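Local atomic coordinates of AlyGC (Glaciecola chathamensis, PDB entry 5GKD), a protein that is an alginate lyase of polysaccharide lyase family 6, probably cleaving its polysaccharide substrate by beta-elimination. Residues Asn668-Asn673 with Thr692-Asn697; Thr608-Asn613 with Val639-Ile644. All blocks are in the same frame, centred on the assembly; numbering follows the deposited sequence.

Overall arrangement
From the N terminus the chain first passes the half that carries the calcium ligands Asn180, Glu183, Glu212 and Glu214, and then enters a C-terminal parallel beta-helix, where the two contacts sample the stacking of successive coils in four neighbouring turns. Contact 2 closes a coil with 25 residues between its two segments by laying Val639-Ile644 against Thr608-Asn613. Contact 1 closes the next but one, with 18 residues between its segments, Asn668-Asn673 and Thr692-Asn697. The contacts follow in series, neither nested nor crossed, their centres about 10 Å apart. Strands 637-641 and 667-676 are neighbours and join them, Lys669 O meeting Met640 N at 2.8 Å.

Contact 1 (Asn668-Asn673 with Thr692-Asn697); sequences NKMTTN and TWVTGN
Asn668 meets the neighbouring strand twice over: its O receives Trp693 N at 2.8 Å, while its ND2 reaches across to Thr692 OG1 at 3.1 Å, a contact somewhat tilted from the amide plane. The OD1 of the same amide is held by Thr665. Lys669 sends its extended chain outward, while its CA lies against Trp693 O. Met670 N then bonds Trp693 O at 2.9 Å, and its side chain turns inward, where bends at chi2 and chi3 fold the methyl CE back onto Val694 CG2 (3.7 Å); Phe683 touches both residues inside the coil. The carbonyl of Met670 is gripped twice, by Thr695 N almost straight on and by Asn697 ND2 at 3.0 Å from above the carbonyl plane, the latter bond nearly linear at the hydrogen (174°). On the outer face Thr671 and Thr695 run side by side, OG1 to OG1 3.7 Å. Past Thr672, whose N makes a weak bond to Thr695 O, the chain turns, and Asn673 lies alongside Asn697 with amide planes just 9° apart. Asn697 OD1 thereby takes both Asn673 N (3.0 Å) and Asn673 ND2 (2.8 Å). Asparagines stacked at one turn of successive coils, each amide bonding the coil before it, are a hallmark of the right-handed parallel beta-helix of the pectate lyase-like superfamily.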
loop_
_atom_site.group_PDB
_atom_site.type_symbol
_atom_site.label_atom_id
_atom_site.label_comp_id
_atom_site.label_asym_id
_atom_site.label_seq_id
_atom_site.Cartn_x
_atom_site.Cartn_y
_atom_site.Cartn_z
ATOM N N ASN A 668 15.600 20.790 -11.248
ATOM C CA ASN A 668 16.762 20.012 -10.840
ATOM C C ASN A 668 17.972 20.927 -10.776
ATOM O O ASN A 668 18.309 21.576 -11.771
ATOM C CB ASN A 668 17.024 18.866 -11.811
ATOM C CG ASN A 668 15.816 17.989 -12.008
ATOM O OD1 ASN A 668 15.476 17.206 -11.137
ATOM N ND2 ASN A 668 15.168 18.106 -13.157
ATOM N N LYS A 669 18.627 20.974 -9.618
ATOM C CA LYS A 669 19.805 21.816 -9.420
ATOM C C LYS A 669 20.855 21.021 -8.653
ATOM O O LYS A 669 20.675 20.743 -7.464
ATOM C CB LYS A 669 19.434 23.103 -8.682
ATOM C CG LYS A 669 20.611 24.022 -8.346
ATOM C CD LYS A 669 20.127 25.350 -7.727
ATOM C CE LYS A 669 21.218 26.019 -6.883
ATOM N NZ LYS A 669 20.672 26.616 -5.605
ATOM N N MET A 670 21.948 20.654 -9.322
ATOM C CA MET A 670 23.068 19.960 -8.689
ATOM C C MET A 670 24.333 20.785 -8.871
ATOM O O MET A 670 24.808 20.959 -9.997
ATOM C CB MET A 670 23.265 18.559 -9.270
ATOM C CG MET A 670 22.492 17.427 -8.581
ATOM S SD MET A 670 20.717 17.473 -8.861
ATOM C CE MET A 670 20.668 17.777 -10.580
ATOM N N THR A 671 24.908 21.241 -7.762
ATOM C CA THR A 671 25.898 22.310 -7.766
ATOM C C THR A 671 27.002 22.003 -6.763
ATOM O O THR A 671 26.716 21.675 -5.613
ATOM C CB THR A 671 25.200 23.644 -7.437
ATOM O OG1 THR A 671 24.887 24.339 -8.647
ATOM C CG2 THR A 671 26.005 24.521 -6.513
ATOM N N THR A 672 28.257 22.064 -7.209
ATOM C CA THR A 672 29.407 22.065 -6.308
ATOM C C THR A 672 29.484 20.777 -5.483
ATOM O O THR A 672 29.863 20.787 -4.311
ATOM C CB THR A 672 29.377 23.297 -5.391
ATOM O OG1 THR A 672 28.999 24.441 -6.157
ATOM C CG2 THR A 672 30.741 23.577 -4.792
ATOM N N ASN A 673 29.122 19.658 -6.089
ATOM C CA ASN A 673 29.229 18.371 -5.423
ATOM C C ASN A 673 30.479 17.643 -5.904
ATOM O O ASN A 673 31.054 17.974 -6.936
ATOM C CB ASN A 673 28.004 17.486 -5.692
ATOM C CG ASN A 673 26.684 18.171 -5.358
ATOM O OD1 ASN A 673 26.314 18.291 -4.198
ATOM N ND2 ASN A 673 25.957 18.594 -6.391
ATOM N N THR A 692 16.782 22.024 -15.640
ATOM C CA THR A 692 17.873 21.270 -15.035
ATOM C C THR A 692 19.179 22.053 -15.143
ATOM O O THR A 692 19.521 22.537 -16.226
ATOM C CB THR A 692 18.031 19.911 -15.725
ATOM O OG1 THR A 692 16.821 19.168 -15.594
ATOM C CG2 THR A 692 19.170 19.124 -15.115
ATOM N N TRP A 693 19.907 22.157 -14.025
ATOM C CA TRP A 693 21.214 22.817 -13.966
ATOM C C TRP A 693 22.176 21.939 -13.175
ATOM O O TRP A 693 21.989 21.743 -11.975
ATOM C CB TRP A 693 21.138 24.195 -13.313
ATOM C CG TRP A 693 20.572 25.205 -14.189
ATOM C CD1 TRP A 693 21.192 25.836 -15.234
ATOM C CD2 TRP A 693 19.247 25.726 -14.129
ATOM N NE1 TRP A 693 20.324 26.718 -15.830
ATOM C CE2 TRP A 693 19.123 26.672 -15.168
ATOM C CE3 TRP A 693 18.149 25.491 -13.293
ATOM C CZ2 TRP A 693 17.944 27.379 -15.395
ATOM C CZ3 TRP A 693 16.983 26.196 -13.515
ATOM C CH2 TRP A 693 16.889 27.125 -14.559
ATOM N N VAL A 694 23.209 21.434 -13.843
ATOM C CA VAL A 694 24.221 20.588 -13.216
ATOM C C VAL A 694 25.563 21.235 -13.523
ATOM O O VAL A 694 26.137 21.007 -14.592
ATOM C CB VAL A 694 24.175 19.144 -13.725
ATOM C CG1 VAL A 694 25.266 18.325 -13.060
ATOM C CG2 VAL A 694 22.804 18.541 -13.466
ATOM N N THR A 695 26.065 22.046 -12.594
ATOM C CA THR A 695 27.260 22.842 -12.823
ATOM C C THR A 695 28.164 22.799 -11.603
ATOM O O THR A 695 27.702 22.649 -10.471
ATOM C CB THR A 695 26.918 24.310 -13.147
ATOM O OG1 THR A 695 26.277 24.910 -12.019
ATOM C CG2 THR A 695 25.998 24.394 -14.367
ATOM N N GLY A 696 29.464 22.941 -11.851
ATOM C CA GLY A 696 30.422 23.060 -10.770
ATOM C C GLY A 696 30.730 21.781 -10.028
ATOM O O GLY A 696 31.327 21.837 -8.950
ATOM N N ASN A 697 30.371 20.626 -10.577
ATOM C CA ASN A 697 30.585 19.369 -9.873
ATOM C C ASN A 697 31.892 18.707 -10.312
ATOM O O ASN A 697 32.431 18.980 -11.384
ATOM C CB ASN A 697 29.411 18.407 -10.102
ATOM C CG ASN A 697 28.059 19.030 -9.742
ATOM O OD1 ASN A 697 27.642 18.994 -8.583
ATOM N ND2 ASN A 697 27.379 19.626 -10.740
#

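Contact 2 (Thr608-Asn613 with Val639-Ile644); sequences TIENSN and VMNNNI
Ile609 and Met640 lie side by side on the inner face of two adjacent coils of the right-handed parallel beta-helix, CD1 and CE meeting at 3.6 Å against Ile621. Here the contact is tight. Ile609 O takes two donors, Asn641 N in the carbonyl plane and Asn643 ND2 at 2.9 Å from above that plane. With CG beside its own backbone N (chi1 -52°), the Asn643 amide reaches across to the preceding coil, and its OD1 accepts Ser612 N at 3.0 Å while pressing on Ile609 CG2 at 3.4 Å. The same ND2 also serves Asn673 OD1 of the next coil, so one buried amide stitches three coils at the turn. Replacing Asn643 by an alanine would probably strand Ser612 N without this acceptor and deprive Ile609 O and Asn673 OD1 of a shared donor. The outward side is looser. Thr608 and Val639 run alongside each other with Thr608 OG1 no nearer than 4.1 Å to Val639 CB. Exposed Asn611 is bonded through its N to Asn641 O, its OD1 lying 3.2 Å from Asn642 CB without a side-chain hydrogen bond across the segments. Between these extremes Glu610 stretches along Asn641, its OE1 held by Gln578 of the previous coil. The carboxylate and amide planes stand 58° apart, and Asn641 ND2 meets the anti side of Glu610 OE2 at 3.0 Å.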
loop_
_atom_site.group_PDB
_atom_site.type_symbol
_atom_site.label_atom_id
_atom_site.label_comp_id
_atom_site.label_asym_id
_atom_site.label_seq_id
_atom_site.Cartn_x
_atom_site.Cartn_y
_atom_site.Cartn_z
ATOM N N THR A 608 15.793 18.500 -0.731
ATOM C CA THR A 608 17.003 19.311 -0.629
ATOM C C THR A 608 18.055 18.589 0.203
ATOM O O THR A 608 17.773 18.174 1.329
ATOM C CB THR A 608 16.705 20.686 -0.013
ATOM O OG1 THR A 608 15.849 21.421 -0.882
ATOM C CG2 THR A 608 17.994 21.480 0.168
ATOM N N ILE A 609 19.261 18.435 -0.348
ATOM C CA ILE A 609 20.408 17.854 0.361
ATOM C C ILE A 609 21.598 18.773 0.132
ATOM O O ILE A 609 22.081 18.889 -0.997
ATOM C CB ILE A 609 20.744 16.430 -0.112
ATOM C CG1 ILE A 609 19.597 15.467 0.148
ATOM C CG2 ILE A 609 21.974 15.909 0.592
ATOM C CD1 ILE A 609 19.893 14.062 -0.337
ATOM N N GLU A 610 22.089 19.410 1.195
ATOM C CA GLU A 610 23.228 20.313 1.073
ATOM C C GLU A 610 24.256 20.059 2.173
ATOM O O GLU A 610 23.912 19.661 3.286
ATOM C CB GLU A 610 22.787 21.785 1.123
ATOM C CG GLU A 610 21.927 22.218 -0.039
ATOM C CD GLU A 610 21.428 23.644 0.115
ATOM O OE1 GLU A 610 20.763 23.935 1.131
ATOM O OE2 GLU A 610 21.715 24.477 -0.772
ATOM N N ASN A 611 25.528 20.308 1.841
ATOM C CA ASN A 611 26.629 20.320 2.810
ATOM C C ASN A 611 26.725 19.008 3.574
ATOM O O ASN A 611 27.033 18.981 4.763
ATOM C CB ASN A 611 26.494 21.488 3.787
ATOM C CG ASN A 611 26.512 22.840 3.091
ATOM O OD1 ASN A 611 27.309 23.075 2.172
ATOM N ND2 ASN A 611 25.626 23.735 3.523
ATOM N N SER A 612 26.448 17.914 2.892
ATOM C CA SER A 612 26.344 16.631 3.553
ATOM C C SER A 612 27.343 15.667 2.941
ATOM O O SER A 612 27.974 15.955 1.926
ATOM C CB SER A 612 24.912 16.090 3.455
ATOM O OG SER A 612 24.043 16.933 4.187
ATOM N N ASN A 613 27.477 14.512 3.576
ATOM C CA ASN A 613 28.491 13.549 3.194
ATOM C C ASN A 613 27.898 12.151 3.238
ATOM O O ASN A 613 27.318 11.747 4.247
ATOM C CB ASN A 613 29.707 13.671 4.124
ATOM C CG ASN A 613 30.911 12.979 3.583
ATOM O OD1 ASN A 613 30.934 11.758 3.485
ATOM N ND2 ASN A 613 31.924 13.749 3.209
ATOM N N VAL A 639 17.181 19.566 -5.286
ATOM C CA VAL A 639 18.251 20.547 -5.154
ATOM C C VAL A 639 19.338 19.921 -4.300
ATOM O O VAL A 639 19.090 19.587 -3.138
ATOM C CB VAL A 639 17.757 21.857 -4.518
ATOM C CG1 VAL A 639 18.936 22.769 -4.203
ATOM C CG2 VAL A 639 16.762 22.552 -5.415
ATOM N N MET A 640 20.531 19.743 -4.870
ATOM C CA MET A 640 21.636 19.121 -4.149
ATOM C C MET A 640 22.922 19.899 -4.388
ATOM O O MET A 640 23.421 19.942 -5.514
ATOM C CB MET A 640 21.804 17.663 -4.553
ATOM C CG MET A 640 20.601 16.829 -4.229
ATOM S SD MET A 640 20.922 15.074 -4.242
ATOM C CE MET A 640 19.263 14.456 -3.852
ATOM N N ASN A 641 23.469 20.483 -3.320
ATOM C CA ASN A 641 24.605 21.385 -3.411
ATOM C C ASN A 641 25.639 21.059 -2.348
ATOM O O ASN A 641 25.297 20.800 -1.189
ATOM C CB ASN A 641 24.198 22.852 -3.235
ATOM C CG ASN A 641 23.137 23.279 -4.201
ATOM O OD1 ASN A 641 23.134 22.874 -5.364
ATOM N ND2 ASN A 641 22.212 24.100 -3.726
ATOM N N ASN A 642 26.910 21.124 -2.744
ATOM C CA ASN A 642 28.021 21.172 -1.797
ATOM C C ASN A 642 28.134 19.887 -0.991
ATOM O O ASN A 642 28.526 19.911 0.172
ATOM C CB ASN A 642 27.901 22.388 -0.872
ATOM C CG ASN A 642 28.057 23.698 -1.617
ATOM O OD1 ASN A 642 29.180 24.084 -1.914
ATOM N ND2 ASN A 642 26.944 24.377 -1.951
ATOM N N ASN A 643 27.801 18.761 -1.605
ATOM C CA ASN A 643 27.896 17.465 -0.954
ATOM C C ASN A 643 29.115 16.714 -1.468
ATOM O O ASN A 643 29.622 16.972 -2.556
ATOM C CB ASN A 643 26.642 16.605 -1.201
ATOM C CG ASN A 643 25.353 17.318 -0.857
ATOM O OD1 ASN A 643 25.006 17.494 0.312
ATOM N ND2 ASN A 643 24.636 17.729 -1.877
ATOM N N ILE A 644 29.547 15.739 -0.684
ATOM C CA ILE A 644 30.575 14.797 -1.084
ATOM C C ILE A 644 29.960 13.414 -1.038
ATOM O O ILE A 644 29.499 12.972 0.021
ATOM C CB ILE A 644 31.818 14.881 -0.184
ATOM C CG1 ILE A 644 32.490 16.247 -0.326
ATOM C CG2 ILE A 644 32.801 13.765 -0.514
ATOM C CD1 ILE A 644 31.915 17.307 0.589
#